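Local structure of RTX toxin RtxA (Vibrio vulnificus MO6-24/O, 6IMP) at residues L40-T54 with S108-R120. The protein is an alpha/beta-hydrolase-fold domain of a secreted MARTX virulence toxin and probably acts as a hydrolase inside host cells. Sequence-based numbering, arbitrary orientation.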
ATOM      1  N   LEU A  40      14.368   3.637   5.301  1.00 71.27           N
ATOM      2  CA  LEU A  40      13.211   2.744   5.184  1.00 78.38           C
ATOM      3  C   LEU A  40      11.991   3.368   4.475  1.00 73.91           C
ATOM      4  O   LEU A  40      11.348   2.713   3.650  1.00 68.42           O
ATOM      5  CB  LEU A  40      12.804   2.228   6.561  1.00 79.32           C
ATOM      6  CG  LEU A  40      13.664   1.069   7.071  1.00 81.28           C
ATOM      7  CD1 LEU A  40      15.098   1.505   7.281  1.00 86.82           C
ATOM      8  CD2 LEU A  40      13.100   0.508   8.364  1.00 80.43           C
ATOM      9  N   TYR A  41      11.701   4.629   4.784  1.00 68.33           N
ATOM     10  CA  TYR A  41      10.419   5.255   4.428  1.00 70.68           C
ATOM     11  C   TYR A  41      10.539   6.414   3.441  1.00 77.90           C
ATOM     12  O   TYR A  41       9.533   6.855   2.838  1.00 61.79           O
ATOM     13  CB  TYR A  41       9.764   5.788   5.689  1.00 69.89           C
ATOM     14  CG  TYR A  41       9.456   4.729   6.705  1.00 62.77           C
ATOM     15  CD1 TYR A  41       8.547   3.722   6.415  1.00 56.14           C
ATOM     16  CD2 TYR A  41      10.046   4.752   7.957  1.00 54.34           C
ATOM     17  CE1 TYR A  41       8.237   2.764   7.337  1.00 60.59           C
ATOM     18  CE2 TYR A  41       9.757   3.795   8.884  1.00 58.01           C
ATOM     19  CZ  TYR A  41       8.847   2.799   8.574  1.00 66.02           C
ATOM     20  OH  TYR A  41       8.543   1.825   9.503  1.00 78.57           O
ATOM     21  N   GLY A  42      11.755   6.950   3.334  1.00 78.06           N
ATOM     22  CA  GLY A  42      12.018   8.113   2.502  1.00 73.59           C
ATOM     23  C   GLY A  42      12.052   9.397   3.296  1.00 70.50           C
ATOM     24  O   GLY A  42      11.633   9.451   4.453  1.00 65.65           O
ATOM     25  N   GLU A  43      12.517  10.450   2.652  1.00 74.01           N
ATOM     26  CA  GLU A  43      12.708  11.718   3.338  1.00 82.06           C
ATOM     27  C   GLU A  43      11.363  12.408   3.436  1.00 73.35           C
ATOM     28  O   GLU A  43      10.542  12.276   2.546  1.00 76.69           O
ATOM     29  CB  GLU A  43      13.717  12.591   2.592  1.00 92.81           C
ATOM     30  CG  GLU A  43      14.910  11.806   2.060  1.00102.11           C
ATOM     31  CD  GLU A  43      16.041  12.691   1.594  1.00106.63           C
ATOM     32  OE1 GLU A  43      16.623  12.386   0.534  1.00100.93           O
ATOM     33  OE2 GLU A  43      16.353  13.683   2.284  1.00114.30           O
ATOM     34  N   LYS A  44      11.130  13.117   4.529  1.00 71.25           N
ATOM     35  CA  LYS A  44       9.872  13.810   4.721  1.00 76.36           C
ATOM     36  C   LYS A  44       9.455  14.616   3.483  1.00 83.04           C
ATOM     37  O   LYS A  44       8.288  14.560   3.075  1.00 83.79           O
ATOM     38  CB  LYS A  44       9.940  14.718   5.945  1.00 80.31           C
ATOM     39  CG  LYS A  44       8.826  15.766   6.010  1.00 89.69           C
ATOM     40  CD  LYS A  44       9.162  16.909   6.953  1.00102.44           C
ATOM     41  CE  LYS A  44      10.249  17.840   6.430  1.00113.52           C
ATOM     42  NZ  LYS A  44       9.770  18.694   5.310  1.00119.84           N
ATOM     43  N   ASP A  45      10.389  15.368   2.893  1.00 85.04           N
ATOM     44  CA  ASP A  45      10.061  16.219   1.730  1.00 83.33           C
ATOM     45  C   ASP A  45       9.544  15.349   0.573  1.00 71.87           C
ATOM     46  O   ASP A  45       8.424  15.534   0.098  1.00 70.47           O
ATOM     47  CB  ASP A  45      11.278  17.055   1.286  1.00 91.01           C
ATOM     48  CG  ASP A  45      11.492  18.310   2.150  1.00 92.51           C
ATOM     49  OD1 ASP A  45      10.503  18.875   2.666  1.00 86.08           O
ATOM     50  OD2 ASP A  45      12.656  18.747   2.284  1.00 98.11           O
ATOM     51  N   ALA A  46      10.348  14.361   0.191  1.00 66.79           N
ATOM     52  CA  ALA A  46       9.931  13.254  -0.699  1.00 64.46           C
ATOM     53  C   ALA A  46       8.605  12.586  -0.342  1.00 66.38           C
ATOM     54  O   ALA A  46       7.828  12.229  -1.225  1.00 68.09           O
ATOM     55  CB  ALA A  46      11.015  12.194  -0.729  1.00 64.35           C
ATOM     56  N   ARG A  47       8.409  12.328   0.946  1.00 69.23           N
ATOM     57  CA  ARG A  47       7.237  11.606   1.430  1.00 72.31           C
ATOM     58  C   ARG A  47       5.966  12.413   1.238  1.00 70.15           C
ATOM     59  O   ARG A  47       4.897  11.851   0.990  1.00 67.67           O
ATOM     60  CB  ARG A  47       7.388  11.280   2.920  1.00 72.37           C
ATOM     61  CG  ARG A  47       8.388  10.181   3.234  1.00 68.91           C
ATOM     62  CD  ARG A  47       8.008   9.464   4.507  1.00 71.87           C
ATOM     63  NE  ARG A  47       7.770  10.387   5.611  1.00 68.18           N
ATOM     64  CZ  ARG A  47       8.709  10.856   6.420  1.00 76.99           C
ATOM     65  NH1 ARG A  47       9.990  10.530   6.247  1.00 84.51           N
ATOM     66  NH2 ARG A  47       8.369  11.682   7.393  1.00 81.64           N
ATOM     67  N   ARG A  48       6.087  13.725   1.403  1.00 63.64           N
ATOM     68  CA  ARG A  48       4.932  14.607   1.435  1.00 68.93           C
ATOM     69  C   ARG A  48       4.676  15.307   0.100  1.00 67.25           C
ATOM     70  O   ARG A  48       3.547  15.728  -0.167  1.00 69.17           O
ATOM     71  CB  ARG A  48       5.074  15.624   2.571  1.00 71.26           C
ATOM     72  CG  ARG A  48       5.028  14.991   3.964  1.00 74.78           C
ATOM     73  CD  ARG A  48       4.623  16.007   5.018  1.00 72.25           C
ATOM     74  NE  ARG A  48       4.422  15.447   6.362  1.00 71.88           N
ATOM     75  CZ  ARG A  48       3.337  14.784   6.767  1.00 70.90           C
ATOM     76  NH1 ARG A  48       2.346  14.503   5.921  1.00 71.85           N
ATOM     77  NH2 ARG A  48       3.247  14.373   8.026  1.00 66.75           N
ATOM     78  N   LYS A  49       5.705  15.387  -0.744  1.00 65.97           N
ATOM     79  CA  LYS A  49       5.639  16.142  -2.001  1.00 72.08           C
ATOM     80  C   LYS A  49       4.524  15.662  -2.926  1.00 70.59           C
ATOM     81  O   LYS A  49       4.315  14.458  -3.105  1.00 62.95           O
ATOM     82  CB  LYS A  49       6.968  16.062  -2.740  1.00 74.12           C
ATOM     83  CG  LYS A  49       6.994  16.797  -4.070  1.00 85.33           C
ATOM     84  CD  LYS A  49       8.430  17.009  -4.544  1.00 96.50           C
ATOM     85  CE  LYS A  49       8.521  17.986  -5.705  1.00102.89           C
ATOM     86  NZ  LYS A  49       8.103  19.366  -5.320  1.00112.59           N
ATOM     87  N   ILE A  50       3.808  16.630  -3.496  1.00 72.75           N
ATOM     88  CA  ILE A  50       2.816  16.368  -4.538  1.00 80.05           C
ATOM     89  C   ILE A  50       3.102  17.285  -5.732  1.00 82.71           C
ATOM     90  O   ILE A  50       2.919  18.502  -5.654  1.00 79.78           O
ATOM     91  CB  ILE A  50       1.374  16.572  -4.024  1.00 74.59           C
ATOM     92  CG1 ILE A  50       1.062  15.547  -2.930  1.00 80.81           C
ATOM     93  CG2 ILE A  50       0.369  16.405  -5.156  1.00 71.89           C
ATOM     94  CD1 ILE A  50      -0.191  15.850  -2.128  1.00 81.75           C
ATOM     95  N   GLY A  51       3.560  16.681  -6.825  1.00 88.29           N
ATOM     96  CA  GLY A  51       4.003  17.412  -8.011  1.00 91.69           C
ATOM     97  C   GLY A  51       2.916  18.287  -8.607  1.00 96.16           C
ATOM     98  O   GLY A  51       1.719  18.070  -8.379  1.00 76.36           O
ATOM     99  N   GLU A  52       3.337  19.283  -9.374  1.00107.25           N
ATOM    100  CA  GLU A  52       2.412  20.285  -9.886  1.00110.06           C
ATOM    101  C   GLU A  52       1.402  19.674 -10.861  1.00 97.22           C
ATOM    102  O   GLU A  52       0.201  19.927 -10.767  1.00 98.34           O
ATOM    103  CB  GLU A  52       3.168  21.429 -10.555  1.00124.46           C
ATOM    104  CG  GLU A  52       2.378  22.727 -10.577  1.00138.61           C
ATOM    105  CD  GLU A  52       3.268  23.943 -10.660  1.00143.70           C
ATOM    106  OE1 GLU A  52       3.575  24.529  -9.597  1.00141.88           O
ATOM    107  OE2 GLU A  52       3.678  24.299 -11.785  1.00148.95           O
ATOM    108  N   ILE A  53       1.899  18.856 -11.779  1.00 79.48           N
ATOM    109  CA  ILE A  53       1.043  18.179 -12.747  1.00 84.53           C
ATOM    110  C   ILE A  53       0.072  17.248 -12.033  1.00 83.21           C
ATOM    111  O   ILE A  53      -1.123  17.236 -12.321  1.00 80.06           O
ATOM    112  CB  ILE A  53       1.879  17.370 -13.758  1.00 95.76           C
ATOM    113  CG1 ILE A  53       2.770  18.313 -14.584  1.00 99.79           C
ATOM    114  CG2 ILE A  53       0.977  16.544 -14.679  1.00 93.16           C
ATOM    115  CD1 ILE A  53       4.095  17.706 -14.989  1.00 97.83           C
ATOM    116  N   THR A  54       0.601  16.477 -11.090  1.00 87.45           N
ATOM    117  CA  THR A  54      -0.202  15.526 -10.332  1.00 90.12           C
ATOM    118  C   THR A  54      -1.367  16.235  -9.662  1.00 83.75           C
ATOM    119  O   THR A  54      -2.494  15.740  -9.675  1.00 83.77           O
ATOM    120  CB  THR A  54       0.638  14.809  -9.255  1.00 90.20           C
ATOM    121  OG1 THR A  54       1.885  14.386  -9.823  1.00 90.67           O
ATOM    122  CG2 THR A  54      -0.107  13.591  -8.707  1.00 88.50           C
ATOM    123  N   SER A 108       6.650   3.033  -0.319  1.00 63.97           N
ATOM    124  CA  SER A 108       7.685   3.892   0.253  1.00 62.89           C
ATOM    125  C   SER A 108       8.164   4.955  -0.716  1.00 62.93           C
ATOM    126  O   SER A 108       8.182   4.739  -1.920  1.00 64.45           O
ATOM    127  CB  SER A 108       8.886   3.037   0.651  1.00 66.45           C
ATOM    128  OG  SER A 108       9.822   3.803   1.384  1.00 79.12           O
ATOM    129  N   GLY A 109       8.599   6.086  -0.173  1.00 63.08           N
ATOM    130  CA  GLY A 109       9.463   7.014  -0.905  1.00 63.98           C
ATOM    131  C   GLY A 109       8.800   8.212  -1.565  1.00 67.55           C
ATOM    132  O   GLY A 109       9.495   9.079  -2.103  1.00 77.66           O
ATOM    133  N   SER A 110       7.472   8.277  -1.530  1.00 70.41           N
ATOM    134  CA  SER A 110       6.734   9.379  -2.174  1.00 70.27           C
ATOM    135  C   SER A 110       5.286   9.348  -1.764  1.00 63.99           C
ATOM    136  O   SER A 110       4.784   8.298  -1.362  1.00 63.08           O
ATOM    137  CB  SER A 110       6.818   9.286  -3.704  1.00 68.17           C
ATOM    138  OG  SER A 110       6.387   8.014  -4.167  1.00 75.68           O
ATOM    139  N   SER A 111       4.602  10.478  -1.945  1.00 64.55           N
ATOM    140  CA  SER A 111       3.171  10.605  -1.603  1.00 64.14           C
ATOM    141  C   SER A 111       2.338   9.603  -2.346  1.00 58.97           C
ATOM    142  O   SER A 111       2.689   9.189  -3.446  1.00 57.84           O
ATOM    143  CB  SER A 111       2.641  12.002  -1.949  1.00 74.09           C
ATOM    144  OG  SER A 111       2.876  12.320  -3.315  1.00 77.61           O
ATOM    145  N   ALA A 112       1.208   9.243  -1.762  1.00 64.02           N
ATOM    146  CA  ALA A 112       0.240   8.365  -2.429  1.00 71.30           C
ATOM    147  C   ALA A 112      -0.280   9.000  -3.723  1.00 73.79           C
ATOM    148  O   ALA A 112      -0.552   8.308  -4.714  1.00 72.83           O
ATOM    149  CB  ALA A 112      -0.916   8.059  -1.495  1.00 72.55           C
ATOM    150  N   GLU A 113      -0.408  10.325  -3.702  1.00 71.31           N
ATOM    151  CA  GLU A 113      -0.862  11.087  -4.866  1.00 79.17           C
ATOM    152  C   GLU A 113      -0.061  10.667  -6.097  1.00 70.42           C
ATOM    153  O   GLU A 113      -0.613  10.171  -7.075  1.00 75.94           O
ATOM    154  CB  GLU A 113      -0.708  12.594  -4.610  1.00 79.45           C
ATOM    155  CG  GLU A 113      -1.864  13.227  -3.830  1.00 83.94           C
ATOM    156  CD  GLU A 113      -1.981  12.730  -2.397  1.00 89.19           C
ATOM    157  OE1 GLU A 113      -0.931  12.574  -1.727  1.00 84.42           O
ATOM    158  OE2 GLU A 113      -3.127  12.496  -1.941  1.00 92.41           O
ATOM    159  N   GLU A 114       1.251  10.796  -5.986  1.00 67.62           N
ATOM    160  CA  GLU A 114       2.163  10.416  -7.047  1.00 69.79           C
ATOM    161  C   GLU A 114       2.002   8.948  -7.398  1.00 71.21           C
ATOM    162  O   GLU A 114       1.885   8.597  -8.562  1.00 83.32           O
ATOM    163  CB  GLU A 114       3.611  10.666  -6.621  1.00 70.14           C
ATOM    164  CG  GLU A 114       3.952  12.117  -6.329  1.00 65.26           C
ATOM    165  CD  GLU A 114       3.780  13.014  -7.538  1.00 68.47           C
ATOM    166  OE1 GLU A 114       4.256  12.655  -8.635  1.00 76.64           O
ATOM    167  OE2 GLU A 114       3.156  14.084  -7.392  1.00 73.16           O
ATOM    168  N   GLN A 115       1.988   8.092  -6.383  1.00 67.20           N
ATOM    169  CA  GLN A 115       2.023   6.653  -6.608  1.00 65.11           C
ATOM    170  C   GLN A 115       0.727   6.143  -7.224  1.00 62.46           C
ATOM    171  O   GLN A 115       0.739   5.187  -7.980  1.00 67.74           O
ATOM    172  CB  GLN A 115       2.334   5.904  -5.300  1.00 71.04           C
ATOM    173  CG  GLN A 115       3.763   6.121  -4.788  1.00 72.83           C
ATOM    174  CD  GLN A 115       4.102   5.297  -3.554  1.00 71.56           C
ATOM    175  OE1 GLN A 115       3.787   4.115  -3.486  1.00 61.93           O
ATOM    176  NE2 GLN A 115       4.783   5.918  -2.586  1.00 74.65           N
ATOM    177  N   ALA A 116      -0.386   6.804  -6.933  1.00 68.75           N
ATOM    178  CA  ALA A 116      -1.685   6.372  -7.449  1.00 74.16           C
ATOM    179  C   ALA A 116      -1.960   6.918  -8.849  1.00 74.11           C
ATOM    180  O   ALA A 116      -2.808   6.388  -9.564  1.00 77.84           O
ATOM    181  CB  ALA A 116      -2.798   6.774  -6.494  1.00 75.01           C
ATOM    182  N   SER A 117      -1.215   7.942  -9.256  1.00 71.28           N
ATOM    183  CA  SER A 117      -1.561   8.729 -10.440  1.00 68.69           C
ATOM    184  C   SER A 117      -1.475   7.903 -11.714  1.00 72.90           C
ATOM    185  O   SER A 117      -2.398   7.892 -12.522  1.00 84.50           O
ATOM    186  CB  SER A 117      -0.660   9.958 -10.547  1.00 68.88           C
ATOM    187  OG  SER A 117       0.651   9.604 -10.925  1.00 62.87           O
ATOM    188  N   GLU A 118      -0.386   7.167 -11.859  1.00 76.10           N
ATOM    189  CA  GLU A 118      -0.256   6.203 -12.940  1.00 79.85           C
ATOM    190  C   GLU A 118      -1.203   4.989 -12.798  1.00 77.27           C
ATOM    191  O   GLU A 118      -1.360   4.240 -13.750  1.00 90.49           O
ATOM    192  CB  GLU A 118       1.198   5.719 -13.045  1.00 93.59           C
ATOM    193  CG  GLU A 118       2.203   6.770 -13.524  1.00100.02           C
ATOM    194  CD  GLU A 118       3.653   6.282 -13.443  1.00115.40           C
ATOM    195  OE1 GLU A 118       3.985   5.245 -14.079  1.00114.46           O
ATOM    196  OE2 GLU A 118       4.466   6.937 -12.746  1.00115.11           O
ATOM    197  N   ILE A 119      -1.802   4.783 -11.620  1.00 67.75           N
ATOM    198  CA  ILE A 119      -2.594   3.561 -11.346  1.00 73.64           C
ATOM    199  C   ILE A 119      -4.123   3.763 -11.364  1.00 79.58           C
ATOM    200  O   ILE A 119      -4.870   2.851 -11.747  1.00 69.69           O
ATOM    201  CB  ILE A 119      -2.180   2.893  -9.995  1.00 73.19           C
ATOM    202  CG1 ILE A 119      -0.685   2.528 -10.020  1.00 81.39           C
ATOM    203  CG2 ILE A 119      -2.998   1.624  -9.722  1.00 61.77           C
ATOM    204  CD1 ILE A 119      -0.096   2.110  -8.683  1.00 76.13           C
ATOM    205  N   ARG A 120      -4.599   4.923 -10.920  1.00 81.97           N
ATOM    206  CA  ARG A 120      -6.038   5.079 -10.673  1.00 87.79           C
ATOM    207  C   ARG A 120      -6.857   4.987 -11.967  1.00 97.60           C
ATOM    208  O   ARG A 120      -7.886   4.290 -12.023  1.00 87.78           O
ATOM    209  CB  ARG A 120      -6.344   6.372  -9.906  1.00 90.65           C
ATOM    210  CG  ARG A 120      -6.041   7.671 -10.631  1.00 88.06           C
ATOM    211  CD  ARG A 120      -6.163   8.860  -9.689  1.00 90.74           C
ATOM    212  NE  ARG A 120      -5.131   9.862  -9.968  1.00103.70           N
ATOM    213  CZ  ARG A 120      -5.334  11.039 -10.566  1.00102.03           C
ATOM    214  NH1 ARG A 120      -6.568  11.425 -10.919  1.00 84.70           N
ATOM    215  NH2 ARG A 120      -4.287  11.850 -10.794  1.00 96.30           N
TER
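The carboxylate of E114 meets segment 40-54 on both faces through one oxygen: G51 N and T54 OG1 reach E114 OE2 from opposite sides of its plane. The bond from G51 N is 2.7 Å long and that from T54 OG1, on the syn side, 2.8 Å, both tilted out of the plane by similar amounts. A bend at chi2 (-62°) brings the carboxylate to G51, the N-cap residue of helix 52-63. The R47 guanidinium carries K44 CA over the centre of one face; in plane at its edge, NH1 donates to G42 O (2.7 Å), tying R47 to the turn before helix 44-48, while NE joins it to G137 O.

S111 OG sits between backbone N and carbonyl carbon (chi1 55°), donates to K49 O at 2.6 Å and weakly caps E114 N. I50 crosses E113 obliquely, its CD1 3.5 Å from E113 CG, while E113 OE1 is hydrogen-bonded to N134 ND2. S108 OG donates to L40 O at 2.9 Å, and S110 CA points its hydrogen almost straight at A46 O.

Residues 108-120 lead from strand 101-105 into helix 112-124, the first half of a beta-alpha-beta crossover to the parallel, adjacent strand 129-133 of the alpha/beta-hydrolase core; residues 40-54 lie across the turn and the first turns of helix 112-124, and S108 comes near the probable nucleophile elbow.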